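Local coordinates for ferric iron-binding protein HitA (Pseudomonas aeruginosa PAO1, PDB 6IWF) that binds ferric iron, probably delivering it to an uptake transporter, and is involved in gallium internalization, at residues T6-Q11 with G39-Q44; I17-A22 with K255-Q260; A75-E80 with E240-V245; T100-V105 with L192-Y197. All blocks are in the same frame, centred on the assembly; numbering follows the deposited sequence.

In the fold
The four contacts show how a two-lobed binding protein is held together around a cleft. Interactions 1, 2 and 3 form a compact group, with centres about 18 Å apart: Leu7 and Ile19 both touch Phe244 of interaction 3. Interaction 4 lies deepest, its centre about 27 Å from that of interaction 3, yet Gln11 meets its Arg102 and Ile257 its Thr100. Strands 4-9, 97-108 and 190-194 belong to one mixed sheet. Along the chain, interaction 2 opens before interaction 1 closes, so the two alternate; interaction 4 falls between the halves of interaction 3, and both fall between those of interaction 2. Residues distant in sequence thus build one fold around the iron site.

Interaction 1: residues T6-Q11 with G39-Q44; sequences TLYNGQ and GQLASQ
The ring of Tyr8 is approached obliquely by two side chains of helix 38-48, Leu41 and Gln44. Methyl CD2 of Leu41 meets the inner half of the ring, 3.8 Å from Tyr8 CD2, whereas the amide of Gln44 arrives at the phenol end, its plane turned 47° from the ring. There Gln44 NE2 stands 3.1 Å from Tyr8 OH, but the angle is too poor for a hydrogen bond. Both groups bond instead to the carboxylate of Glu48, one to each oxygen, and Arg34 holds the amide's other end. The extended chain of Gln44, CG anti to the backbone N (chi1 -174°), carries that amide out to the phenol.

The second methyl of Leu41 presses on backbone: CD1 is 3.3 Å from Gly10 N and 3.4 Å from Asn9 C. One leucine therefore spans the strand end, one branch on a ring, the other on a peptide group. The axes of strand 6-9 and helix 39-44 approach to 9.0 Å, at 134°. Such a helix laid over parallel strands 4-9 and 30-35 is characteristic of periplasmic binding protein lobes; Gly10 lies about 6 Å from the side chain of Glu60 and just before His12, both ferric-iron ligands, though no iron is bound here.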
loop_
_atom_site.group_PDB
_atom_site.type_symbol
_atom_site.label_atom_id
_atom_site.label_comp_id
_atom_site.label_asym_id
_atom_site.label_seq_id
_atom_site.Cartn_x
_atom_site.Cartn_y
_atom_site.Cartn_z
ATOM N N THR A 6 16.579 -13.393 -7.113
ATOM C CA THR A 6 15.166 -13.588 -7.414
ATOM C C THR A 6 14.364 -12.627 -6.545
ATOM O O THR A 6 14.494 -12.652 -5.317
ATOM C CB THR A 6 14.733 -15.032 -7.163
ATOM O OG1 THR A 6 15.516 -15.924 -7.975
ATOM C CG2 THR A 6 13.261 -15.207 -7.509
ATOM N N LEU A 7 13.583 -11.756 -7.187
ATOM C CA LEU A 7 12.720 -10.798 -6.514
ATOM C C LEU A 7 11.283 -11.280 -6.633
ATOM O O LEU A 7 10.766 -11.409 -7.744
ATOM C CB LEU A 7 12.856 -9.401 -7.124
ATOM C CG LEU A 7 11.856 -8.348 -6.625
ATOM C CD1 LEU A 7 12.105 -8.093 -5.134
ATOM C CD2 LEU A 7 11.951 -7.044 -7.435
ATOM N N TYR A 8 10.648 -11.542 -5.496
ATOM C CA TYR A 8 9.206 -11.776 -5.444
ATOM C C TYR A 8 8.540 -10.413 -5.317
ATOM O O TYR A 8 8.660 -9.760 -4.275
ATOM C CB TYR A 8 8.837 -12.678 -4.264
ATOM C CG TYR A 8 8.998 -14.165 -4.530
ATOM C CD1 TYR A 8 9.861 -14.628 -5.520
ATOM C CD2 TYR A 8 8.290 -15.101 -3.789
ATOM C CE1 TYR A 8 10.012 -15.981 -5.758
ATOM C CE2 TYR A 8 8.438 -16.466 -4.026
ATOM C CZ TYR A 8 9.304 -16.892 -5.007
ATOM O OH TYR A 8 9.462 -18.236 -5.251
ATOM N N ASN A 9 7.838 -9.973 -6.375
ATOM C CA ASN A 9 7.331 -8.604 -6.446
ATOM C C ASN A 9 5.811 -8.591 -6.342
ATOM O O ASN A 9 5.108 -8.891 -7.316
ATOM C CB ASN A 9 7.766 -7.890 -7.727
ATOM C CG ASN A 9 7.180 -6.498 -7.812
ATOM O OD1 ASN A 9 7.008 -5.841 -6.788
ATOM N ND2 ASN A 9 6.826 -6.053 -9.024
ATOM N N GLY A 10 5.323 -8.207 -5.160
ATOM C CA GLY A 10 3.927 -7.897 -4.922
ATOM C C GLY A 10 3.541 -6.460 -5.190
ATOM O O GLY A 10 2.348 -6.145 -5.215
ATOM N N GLN A 11 4.518 -5.574 -5.379
ATOM C CA GLN A 11 4.229 -4.212 -5.804
ATOM C C GLN A 11 3.877 -4.201 -7.289
ATOM O O GLN A 11 3.912 -5.225 -7.968
ATOM C CB GLN A 11 5.413 -3.284 -5.539
ATOM C CG GLN A 11 5.200 -2.279 -4.422
ATOM C CD GLN A 11 4.249 -1.154 -4.804
ATOM O OE1 GLN A 11 3.457 -1.274 -5.740
ATOM N NE2 GLN A 11 4.323 -0.060 -4.075
ATOM N N GLY A 39 -0.324 -11.576 -0.900
ATOM C CA GLY A 39 -0.664 -12.779 -0.154
ATOM C C GLY A 39 -0.279 -14.056 -0.878
ATOM O O GLY A 39 0.183 -15.018 -0.254
ATOM N N GLN A 40 -0.467 -14.087 -2.201
ATOM C CA GLN A 40 -0.051 -15.246 -2.979
ATOM C C GLN A 40 1.449 -15.475 -2.835
ATOM O O GLN A 40 1.901 -16.610 -2.639
ATOM C CB GLN A 40 -0.445 -15.048 -4.447
ATOM C CG GLN A 40 0.274 -15.930 -5.449
ATOM C CD GLN A 40 0.350 -15.300 -6.843
ATOM O OE1 GLN A 40 -0.458 -14.433 -7.204
ATOM N NE2 GLN A 40 1.335 -15.731 -7.628
ATOM N N LEU A 41 2.232 -14.395 -2.880
ATOM C CA LEU A 41 3.680 -14.540 -2.754
ATOM C C LEU A 41 4.073 -14.950 -1.340
ATOM O O LEU A 41 4.942 -15.813 -1.163
ATOM C CB LEU A 41 4.377 -13.245 -3.156
ATOM C CG LEU A 41 4.254 -12.916 -4.646
ATOM C CD1 LEU A 41 4.730 -11.490 -4.877
ATOM C CD2 LEU A 41 5.065 -13.903 -5.460
ATOM N N ALA A 42 3.446 -14.352 -0.321
ATOM C CA ALA A 42 3.757 -14.746 1.052
ATOM C C ALA A 42 3.370 -16.202 1.301
ATOM O O ALA A 42 4.102 -16.942 1.971
ATOM C CB ALA A 42 3.060 -13.812 2.040
ATOM N N SER A 43 2.237 -16.642 0.741
ATOM C CA SER A 43 1.855 -18.047 0.872
ATOM C C SER A 43 2.814 -18.958 0.123
ATOM O O SER A 43 3.144 -20.043 0.607
ATOM C CB SER A 43 0.430 -18.266 0.374
ATOM O OG SER A 43 -0.479 -17.602 1.228
ATOM N N GLN A 44 3.271 -18.540 -1.058
ATOM C CA GLN A 44 4.241 -19.342 -1.792
ATOM C C GLN A 44 5.527 -19.494 -0.997
ATOM O O GLN A 44 6.070 -20.598 -0.877
ATOM C CB GLN A 44 4.524 -18.713 -3.151
ATOM C CG GLN A 44 5.426 -19.559 -4.051
ATOM C CD GLN A 44 5.641 -18.925 -5.414
ATOM O OE1 GLN A 44 4.870 -18.053 -5.834
ATOM N NE2 GLN A 44 6.694 -19.352 -6.112
#

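Interaction 2: residues I17-A22 with K255-Q260; sequences IAIAKA and KAILSQ
Two isoleucines meet through differently set side chains. In Ile19, CG1 is swung away from the backbone N (chi1 -173°); in Ile257 it lies beside the N, opposite the carbonyl carbon (chi1 -70°), which carries the CG1 branch across to the other helix. Ile257 CG1 consequently rests 4.0 Å from Ile19 CB and 4.2 Å from Ile19 CD1, the two side chains meeting at a slant.

The CA atoms of Ile19 and Ala256 are 5.8 Å apart, a short separation that the small Ala18, Ala22 and Ala256 permit. Ala22 CB touches Ala256 CB at 4.2 Å, and Ala18 CB lies 3.9 Å from Ala256 O. Here helix 13-27, which follows strand 4-9 of the alpha/beta lobe, packs through small residues on helix 251-258 from late in the chain; no hydrogen bond joins the segments. The isoleucines face inward, where Ile19 also touches Phe247 and Met248 of helix 238-248 and Ile257 reaches Ile99 and Thr100 of strand 97-108.

At the other end Gln260, its chain bent at chi2, lays CG 3.8 Å from Ala18 CB. Its side chain also touches Ala14 and Thr15 and comes within about 7 Å of that of His12, an iron ligand.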
loop_
_atom_site.group_PDB
_atom_site.type_symbol
_atom_site.label_atom_id
_atom_site.label_comp_id
_atom_site.label_asym_id
_atom_site.label_seq_id
_atom_site.Cartn_x
_atom_site.Cartn_y
_atom_site.Cartn_z
ATOM N N ILE A 17 9.987 -3.760 -12.068
ATOM C CA ILE A 17 10.880 -3.750 -13.223
ATOM C C ILE A 17 11.874 -2.600 -13.118
ATOM O O ILE A 17 13.074 -2.771 -13.378
ATOM C CB ILE A 17 10.056 -3.680 -14.521
ATOM C CG1 ILE A 17 9.368 -5.024 -14.775
ATOM C CG2 ILE A 17 10.945 -3.307 -15.698
ATOM C CD1 ILE A 17 8.136 -4.919 -15.655
ATOM N N ALA A 18 11.395 -1.415 -12.726
ATOM C CA ALA A 18 12.256 -0.237 -12.698
ATOM C C ALA A 18 13.384 -0.392 -11.684
ATOM O O ALA A 18 14.551 -0.102 -11.987
ATOM C CB ALA A 18 11.427 1.018 -12.404
ATOM N N ILE A 19 13.056 -0.838 -10.465
ATOM C CA ILE A 19 14.098 -0.957 -9.454
ATOM C C ILE A 19 15.028 -2.120 -9.788
ATOM O O ILE A 19 16.236 -2.039 -9.545
ATOM C CB ILE A 19 13.475 -1.076 -8.039
ATOM C CG1 ILE A 19 14.557 -1.024 -6.962
ATOM C CG2 ILE A 19 12.629 -2.342 -7.893
ATOM C CD1 ILE A 19 15.349 0.266 -6.959
ATOM N N ALA A 20 14.498 -3.202 -10.373
ATOM C CA ALA A 20 15.360 -4.308 -10.780
ATOM C C ALA A 20 16.338 -3.860 -11.855
ATOM O O ALA A 20 17.512 -4.248 -11.839
ATOM C CB ALA A 20 14.525 -5.491 -11.287
ATOM N N LYS A 21 15.872 -3.027 -12.787
ATOM C CA LYS A 21 16.747 -2.524 -13.842
ATOM C C LYS A 21 17.834 -1.627 -13.265
ATOM O O LYS A 21 19.014 -1.761 -13.614
ATOM C CB LYS A 21 15.926 -1.766 -14.889
ATOM C CG LYS A 21 16.731 -1.321 -16.118
ATOM C CD LYS A 21 17.642 -2.437 -16.626
ATOM C CE LYS A 21 17.872 -2.340 -18.134
ATOM N NZ LYS A 21 19.151 -2.990 -18.559
ATOM N N ALA A 22 17.455 -0.712 -12.369
ATOM C CA ALA A 22 18.432 0.199 -11.781
ATOM C C ALA A 22 19.509 -0.555 -11.008
ATOM O O ALA A 22 20.698 -0.234 -11.118
ATOM C CB ALA A 22 17.734 1.219 -10.878
ATOM N N LYS A 255 14.334 7.117 -6.280
ATOM C CA LYS A 255 13.892 7.862 -7.454
ATOM C C LYS A 255 13.360 6.927 -8.533
ATOM O O LYS A 255 12.335 7.217 -9.156
ATOM C CB LYS A 255 15.031 8.734 -7.985
ATOM C CG LYS A 255 15.373 9.881 -7.056
ATOM C CD LYS A 255 16.031 11.048 -7.779
ATOM C CE LYS A 255 15.755 12.356 -7.049
ATOM N NZ LYS A 255 14.311 12.728 -7.126
ATOM N N ALA A 256 14.018 5.779 -8.742
ATOM C CA ALA A 256 13.514 4.802 -9.702
ATOM C C ALA A 256 12.123 4.320 -9.313
ATOM O O ALA A 256 11.228 4.208 -10.161
ATOM C CB ALA A 256 14.479 3.618 -9.799
ATOM N N ILE A 257 11.925 4.025 -8.026
ATOM C CA ILE A 257 10.625 3.553 -7.560
ATOM C C ILE A 257 9.571 4.641 -7.727
ATOM O O ILE A 257 8.477 4.392 -8.248
ATOM C CB ILE A 257 10.735 3.076 -6.101
ATOM C CG1 ILE A 257 11.546 1.770 -6.036
ATOM C CG2 ILE A 257 9.364 2.889 -5.480
ATOM C CD1 ILE A 257 12.019 1.421 -4.639
ATOM N N LEU A 258 9.897 5.870 -7.310
ATOM C CA LEU A 258 8.938 6.968 -7.371
ATOM C C LEU A 258 8.625 7.389 -8.803
ATOM O O LEU A 258 7.573 7.991 -9.041
ATOM C CB LEU A 258 9.458 8.150 -6.557
ATOM C CG LEU A 258 9.492 7.801 -5.060
ATOM C CD1 LEU A 258 10.056 8.952 -4.229
ATOM C CD2 LEU A 258 8.101 7.399 -4.587
ATOM N N SER A 259 9.486 7.047 -9.767
ATOM C CA SER A 259 9.185 7.342 -11.163
ATOM C C SER A 259 7.996 6.538 -11.680
ATOM O O SER A 259 7.405 6.916 -12.700
ATOM C CB SER A 259 10.424 7.081 -12.032
ATOM O OG SER A 259 10.737 5.690 -12.086
ATOM N N GLN A 260 7.629 5.443 -11.002
ATOM C CA GLN A 260 6.521 4.599 -11.421
ATOM C C GLN A 260 5.279 4.702 -10.542
ATOM O O GLN A 260 4.201 4.281 -10.976
ATOM C CB GLN A 260 6.968 3.135 -11.466
ATOM C CG GLN A 260 8.122 2.901 -12.417
ATOM C CD GLN A 260 7.785 3.316 -13.834
ATOM O OE1 GLN A 260 6.691 3.032 -14.336
ATOM N NE2 GLN A 260 8.714 4.000 -14.486
#

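Interaction 3: residues A75-E80 with E240-V245; sequences AKLEPE and EAQQFV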
loop_
_atom_site.group_PDB
_atom_site.type_symbol
_atom_site.label_atom_id
_atom_site.label_comp_id
_atom_site.label_asym_id
_atom_site.label_seq_id
_atom_site.Cartn_x
_atom_site.Cartn_y
_atom_site.Cartn_z
ATOM N N ALA A 75 15.248 -12.305 7.127
ATOM C CA ALA A 75 16.564 -12.036 7.696
ATOM C C ALA A 75 16.605 -10.653 8.333
ATOM O O ALA A 75 16.028 -9.698 7.810
ATOM C CB ALA A 75 17.636 -12.132 6.607
ATOM N N LYS A 76 17.314 -10.539 9.457
ATOM C CA LYS A 76 17.555 -9.220 10.029
ATOM C C LYS A 76 18.307 -8.357 9.015
ATOM O O LYS A 76 19.243 -8.815 8.355
ATOM C CB LYS A 76 18.336 -9.356 11.346
ATOM C CG LYS A 76 19.317 -8.218 11.668
ATOM C CD LYS A 76 18.638 -6.900 12.045
ATOM C CE LYS A 76 19.576 -6.028 12.888
ATOM N NZ LYS A 76 20.479 -5.160 12.069
ATOM N N LEU A 77 17.867 -7.112 8.860
ATOM C CA LEU A 77 18.501 -6.199 7.919
ATOM C C LEU A 77 19.732 -5.541 8.537
ATOM O O LEU A 77 19.796 -5.302 9.745
ATOM C CB LEU A 77 17.515 -5.120 7.475
ATOM C CG LEU A 77 16.376 -5.607 6.577
ATOM C CD1 LEU A 77 15.309 -4.515 6.466
ATOM C CD2 LEU A 77 16.901 -6.003 5.202
ATOM N N GLU A 78 20.706 -5.223 7.689
ATOM C CA GLU A 78 21.912 -4.570 8.178
ATOM C C GLU A 78 21.564 -3.241 8.849
ATOM O O GLU A 78 20.687 -2.507 8.372
ATOM C CB GLU A 78 22.900 -4.361 7.030
ATOM C CG GLU A 78 23.570 -5.662 6.612
ATOM C CD GLU A 78 24.468 -5.511 5.404
ATOM O OE1 GLU A 78 25.308 -6.406 5.177
ATOM O OE2 GLU A 78 24.342 -4.503 4.679
ATOM N N PRO A 79 22.206 -2.914 9.974
ATOM C CA PRO A 79 21.885 -1.655 10.664
ATOM C C PRO A 79 22.041 -0.428 9.789
ATOM O O PRO A 79 21.281 0.536 9.957
ATOM C CB PRO A 79 22.874 -1.641 11.843
ATOM C CG PRO A 79 23.937 -2.645 11.483
ATOM C CD PRO A 79 23.244 -3.688 10.678
ATOM N N GLU A 80 22.996 -0.433 8.853
ATOM C CA GLU A 80 23.107 0.673 7.906
ATOM C C GLU A 80 21.820 0.845 7.107
ATOM O O GLU A 80 21.399 1.973 6.826
ATOM C CB GLU A 80 24.284 0.447 6.959
ATOM C CG GLU A 80 25.641 0.447 7.637
ATOM C CD GLU A 80 26.079 -0.937 8.112
ATOM O OE1 GLU A 80 27.290 -1.107 8.377
ATOM O OE2 GLU A 80 25.229 -1.852 8.232
ATOM N N GLU A 240 24.228 -10.132 -1.312
ATOM C CA GLU A 240 23.658 -9.453 -2.471
ATOM C C GLU A 240 22.219 -9.028 -2.209
ATOM O O GLU A 240 21.786 -7.947 -2.639
ATOM C CB GLU A 240 23.736 -10.379 -3.678
ATOM C CG GLU A 240 25.165 -10.810 -4.038
ATOM C CD GLU A 240 25.632 -12.118 -3.379
ATOM O OE1 GLU A 240 25.235 -12.429 -2.228
ATOM O OE2 GLU A 240 26.433 -12.841 -4.025
ATOM N N ALA A 241 21.466 -9.868 -1.496
ATOM C CA ALA A 241 20.094 -9.509 -1.151
ATOM C C ALA A 241 20.056 -8.297 -0.230
ATOM O O ALA A 241 19.231 -7.392 -0.415
ATOM C CB ALA A 241 19.398 -10.706 -0.501
ATOM N N GLN A 242 20.934 -8.264 0.780
ATOM C CA GLN A 242 21.016 -7.086 1.637
ATOM C C GLN A 242 21.388 -5.854 0.826
ATOM O O GLN A 242 20.865 -4.760 1.064
ATOM C CB GLN A 242 22.031 -7.303 2.757
ATOM C CG GLN A 242 21.661 -8.419 3.723
ATOM C CD GLN A 242 20.744 -7.963 4.853
ATOM O OE1 GLN A 242 20.546 -6.763 5.084
ATOM N NE2 GLN A 242 20.193 -8.926 5.571
ATOM N N GLN A 243 22.295 -6.017 -0.135
ATOM C CA GLN A 243 22.660 -4.903 -1.005
ATOM C C GLN A 243 21.453 -4.393 -1.780
ATOM O O GLN A 243 21.287 -3.178 -1.968
ATOM C CB GLN A 243 23.754 -5.363 -1.966
ATOM C CG GLN A 243 24.354 -4.300 -2.824
ATOM C CD GLN A 243 25.538 -4.843 -3.596
ATOM O OE1 GLN A 243 26.107 -5.871 -3.226
ATOM N NE2 GLN A 243 25.906 -4.165 -4.682
ATOM N N PHE A 244 20.613 -5.312 -2.258
ATOM C CA PHE A 244 19.443 -4.918 -3.033
ATOM C C PHE A 244 18.473 -4.085 -2.199
ATOM O O PHE A 244 17.997 -3.038 -2.652
ATOM C CB PHE A 244 18.744 -6.153 -3.597
ATOM C CG PHE A 244 17.602 -5.823 -4.495
ATOM C CD1 PHE A 244 16.320 -5.616 -3.977
ATOM C CD2 PHE A 244 17.803 -5.667 -5.859
ATOM C CE1 PHE A 244 15.263 -5.279 -4.815
ATOM C CE2 PHE A 244 16.751 -5.335 -6.698
ATOM C CZ PHE A 244 15.479 -5.149 -6.176
ATOM N N VAL A 245 18.150 -4.544 -0.986
ATOM C CA VAL A 245 17.190 -3.802 -0.167
ATOM C C VAL A 245 17.766 -2.445 0.220
ATOM O O VAL A 245 17.065 -1.428 0.193
ATOM C CB VAL A 245 16.763 -4.615 1.071
ATOM C CG1 VAL A 245 15.904 -3.756 1.978
ATOM C CG2 VAL A 245 15.960 -5.826 0.638
#
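The close-fitting part of this contact is the amide of Gln242, which reaches from helix 238-248 to two backbone groups of the loop at 75-78. Its nitrogen donates to a carbonyl, Gln242 NE2 to Lys76 O at 2.9 Å, while its oxygen accepts from a peptide N-H, Glu78 N to Gln242 OE1 at 3.0 Å. Neither bond is ideally directed: Lys76 O is tilted from the amide plane, and Glu78 N stands above the carbonyl plane of Gln242, 36° out of it. Together, however, they use both ends of the amide and fix its rotation. A bend at chi2 (-86°) turns the buried glutamine across to the loop.

Beneath the amide, Leu77 closes the inner side. Its CD2 is 3.7 Å from Gln242 OE1 and 4.1 Å from Val245 CG1, and both Leu77 and Val245 continue onto Val231 of strand 224-231, so apolar packing seals this flank.

On the solvent side lies Glu78, whose extended side chain slants across the glutamine. Its exposed carboxylate comes no nearer than 4.0 Å, from Glu78 CD to Gln242 CB; the carboxylate and amide planes differ by only 28°, yet no hydrogen bond joins them. The arrangement is that of a helix-borne glutamine using its amide as both donor and acceptor for the backbone on either side of Leu77, beside strand 224-231 and right at Glu78, the N-cap residue of helix 79-82.

Interaction 4: residues T100-V105 with L192-Y197; sequences TARTRV and LINNYY
Val105, Arg102 and Arg104 carry most of the contact with 192-197. Val105, the most covered, is paired with Ile193 in an antiparallel hydrogen-bonded pair: Val105 N donates to Ile193 O at 2.9 Å, and the return bond is weak. Its CG2 packs 3.9 Å from Ile193 CG1 on the same face of the sheet, and its CG1 lies against Asn195 CB.

Arg102, bent at chi2 and chi3, lies against both Asn194 and Tyr196. Arg102 CD is 3.4 Å from Asn194 ND2 and lies at the edge of the Tyr196 ring, in its plane. Guanidinium and ring are almost perpendicular, at 88°. The charge is paired with Glu263, while Tyr196 OH bonds to Glu60.

Arg104 folds back over its neighbour strand, one guanidinium face over Ile193 C. A water in the plane of the group joins Arg104 NH2 to Leu192 O, and Arg104 CD comes 3.1 Å from Asn194 OD1.

Past the last bridge, Asn195 continues the hydrogen bonding with its own N and side chain. Asn195 N donates to Thr103 O at 2.9 Å, and Asn195 OD1 accepts a nearly straight bond from Thr103 N at 3.1 Å (176°), although that donor stands above the carbonyl plane of the amide, not on a lone pair. These bonds probably help to hold the turn that leads to Tyr196 and Tyr197, both ferric-iron ligands, though no iron is bound here. Arg102 NH2 lies 3.7 Å from Tyr196 OH without a hydrogen bond; its charge, partly balanced by Glu263, may help favour the phenolate form that binds ferric iron.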
loop_
_atom_site.group_PDB
_atom_site.type_symbol
_atom_site.label_atom_id
_atom_site.label_comp_id
_atom_site.label_asym_id
_atom_site.label_seq_id
_atom_site.Cartn_x
_atom_site.Cartn_y
_atom_site.Cartn_z
ATOM N N THR A 100 8.052 2.849 0.488
ATOM C CA THR A 100 7.251 4.035 0.212
ATOM C C THR A 100 6.030 4.015 1.114
ATOM O O THR A 100 5.670 2.983 1.677
ATOM C CB THR A 100 6.765 4.122 -1.241
ATOM O OG1 THR A 100 5.853 3.048 -1.505
ATOM C CG2 THR A 100 7.942 4.086 -2.242
ATOM N N ALA A 101 5.397 5.178 1.250
ATOM C CA ALA A 101 4.123 5.297 1.945
ATOM C C ALA A 101 3.095 5.902 0.999
ATOM O O ALA A 101 3.435 6.632 0.069
ATOM C CB ALA A 101 4.227 6.172 3.215
ATOM N N ARG A 102 1.829 5.571 1.225
ATOM C CA ARG A 102 0.736 6.110 0.428
ATOM C C ARG A 102 -0.389 6.493 1.374
ATOM O O ARG A 102 -0.382 6.118 2.550
ATOM C CB ARG A 102 0.203 5.079 -0.555
ATOM C CG ARG A 102 -0.547 4.051 0.241
ATOM C CD ARG A 102 -0.421 2.684 -0.249
ATOM N NE ARG A 102 0.956 2.247 -0.407
ATOM C CZ ARG A 102 1.255 1.162 -1.103
ATOM N NH1 ARG A 102 2.503 0.779 -1.245
ATOM N NH2 ARG A 102 0.270 0.465 -1.665
ATOM N N THR A 103 -1.405 7.174 0.846
ATOM C CA THR A 103 -2.514 7.599 1.693
ATOM C C THR A 103 -3.850 7.290 1.035
ATOM O O THR A 103 -3.997 7.394 -0.188
ATOM C CB THR A 103 -2.419 9.119 2.033
ATOM O OG1 THR A 103 -3.479 9.484 2.933
ATOM C CG2 THR A 103 -2.482 10.006 0.789
ATOM N N ARG A 104 -4.826 6.918 1.857
ATOM C CA ARG A 104 -6.190 6.798 1.366
ATOM C C ARG A 104 -6.756 8.181 1.078
ATOM O O ARG A 104 -6.431 9.164 1.754
ATOM C CB ARG A 104 -7.073 6.072 2.390
ATOM C CG ARG A 104 -6.529 4.700 2.801
ATOM C CD ARG A 104 -6.764 3.687 1.736
ATOM N NE ARG A 104 -8.185 3.409 1.523
ATOM C CZ ARG A 104 -8.605 2.593 0.562
ATOM N NH1 ARG A 104 -7.707 2.006 -0.224
ATOM N NH2 ARG A 104 -9.892 2.355 0.389
ATOM N N VAL A 105 -7.596 8.253 0.053
ATOM C CA VAL A 105 -8.247 9.491 -0.359
ATOM C C VAL A 105 -9.681 9.169 -0.757
ATOM O O VAL A 105 -10.095 8.004 -0.792
ATOM C CB VAL A 105 -7.508 10.178 -1.526
ATOM C CG1 VAL A 105 -6.099 10.556 -1.107
ATOM C CG2 VAL A 105 -7.482 9.271 -2.753
ATOM N N LEU A 192 -13.438 5.304 -2.888
ATOM C CA LEU A 192 -12.422 5.156 -1.852
ATOM C C LEU A 192 -11.233 4.419 -2.453
ATOM O O LEU A 192 -11.373 3.265 -2.865
ATOM C CB LEU A 192 -12.998 4.364 -0.680
ATOM C CG LEU A 192 -14.185 4.996 0.047
ATOM C CD1 LEU A 192 -14.748 4.019 1.050
ATOM C CD2 LEU A 192 -13.714 6.283 0.747
ATOM N N ILE A 193 -10.072 5.079 -2.522
ATOM C CA ILE A 193 -8.892 4.534 -3.197
ATOM C C ILE A 193 -7.637 5.109 -2.556
ATOM O O ILE A 193 -7.686 6.066 -1.791
ATOM C CB ILE A 193 -8.857 4.859 -4.711
ATOM C CG1 ILE A 193 -8.919 6.376 -4.921
ATOM C CG2 ILE A 193 -9.951 4.137 -5.477
ATOM C CD1 ILE A 193 -8.331 6.821 -6.247
ATOM N N ASN A 194 -6.491 4.508 -2.869
ATOM C CA ASN A 194 -5.220 5.118 -2.520
ATOM C C ASN A 194 -4.877 6.224 -3.508
ATOM O O ASN A 194 -5.290 6.201 -4.675
ATOM C CB ASN A 194 -4.120 4.066 -2.506
ATOM C CG ASN A 194 -4.015 3.366 -1.168
ATOM O OD1 ASN A 194 -4.299 3.959 -0.116
ATOM N ND2 ASN A 194 -3.587 2.114 -1.192
ATOM N N ASN A 195 -4.081 7.185 -3.037
ATOM C CA ASN A 195 -3.885 8.411 -3.808
ATOM C C ASN A 195 -3.244 8.148 -5.162
ATOM O O ASN A 195 -3.526 8.868 -6.129
ATOM C CB ASN A 195 -3.022 9.388 -3.001
ATOM C CG ASN A 195 -1.593 8.923 -2.888
ATOM O OD1 ASN A 195 -1.291 7.949 -2.190
ATOM N ND2 ASN A 195 -0.693 9.603 -3.597
ATOM N N TYR A 196 -2.381 7.129 -5.264
ATOM C CA TYR A 196 -1.516 7.070 -6.440
ATOM C C TYR A 196 -2.265 6.666 -7.709
ATOM O O TYR A 196 -1.757 6.921 -8.807
ATOM C CB TYR A 196 -0.327 6.132 -6.177
ATOM C CG TYR A 196 -0.705 4.736 -5.778
ATOM C CD1 TYR A 196 -1.124 3.818 -6.735
ATOM C CD2 TYR A 196 -0.633 4.321 -4.454
ATOM C CE1 TYR A 196 -1.470 2.524 -6.383
ATOM C CE2 TYR A 196 -0.983 3.018 -4.094
ATOM C CZ TYR A 196 -1.404 2.131 -5.070
ATOM O OH TYR A 196 -1.756 0.834 -4.740
ATOM N N TYR A 197 -3.467 6.079 -7.592
ATOM C CA TYR A 197 -4.224 5.705 -8.791
ATOM C C TYR A 197 -4.645 6.930 -9.588
ATOM O O TYR A 197 -4.684 6.895 -10.825
ATOM C CB TYR A 197 -5.462 4.895 -8.416
ATOM C CG TYR A 197 -5.142 3.518 -7.909
ATOM C CD1 TYR A 197 -4.828 2.489 -8.794
ATOM C CD2 TYR A 197 -5.161 3.239 -6.543
ATOM C CE1 TYR A 197 -4.525 1.222 -8.331
ATOM C CE2 TYR A 197 -4.861 1.974 -6.078
ATOM C CZ TYR A 197 -4.544 0.974 -6.977
ATOM O OH TYR A 197 -4.251 -0.290 -6.518
HETATM O O HOH W 1 -2.950 4.003 2.491
HETATM O O HOH W 2 -11.448 0.824 -1.980
#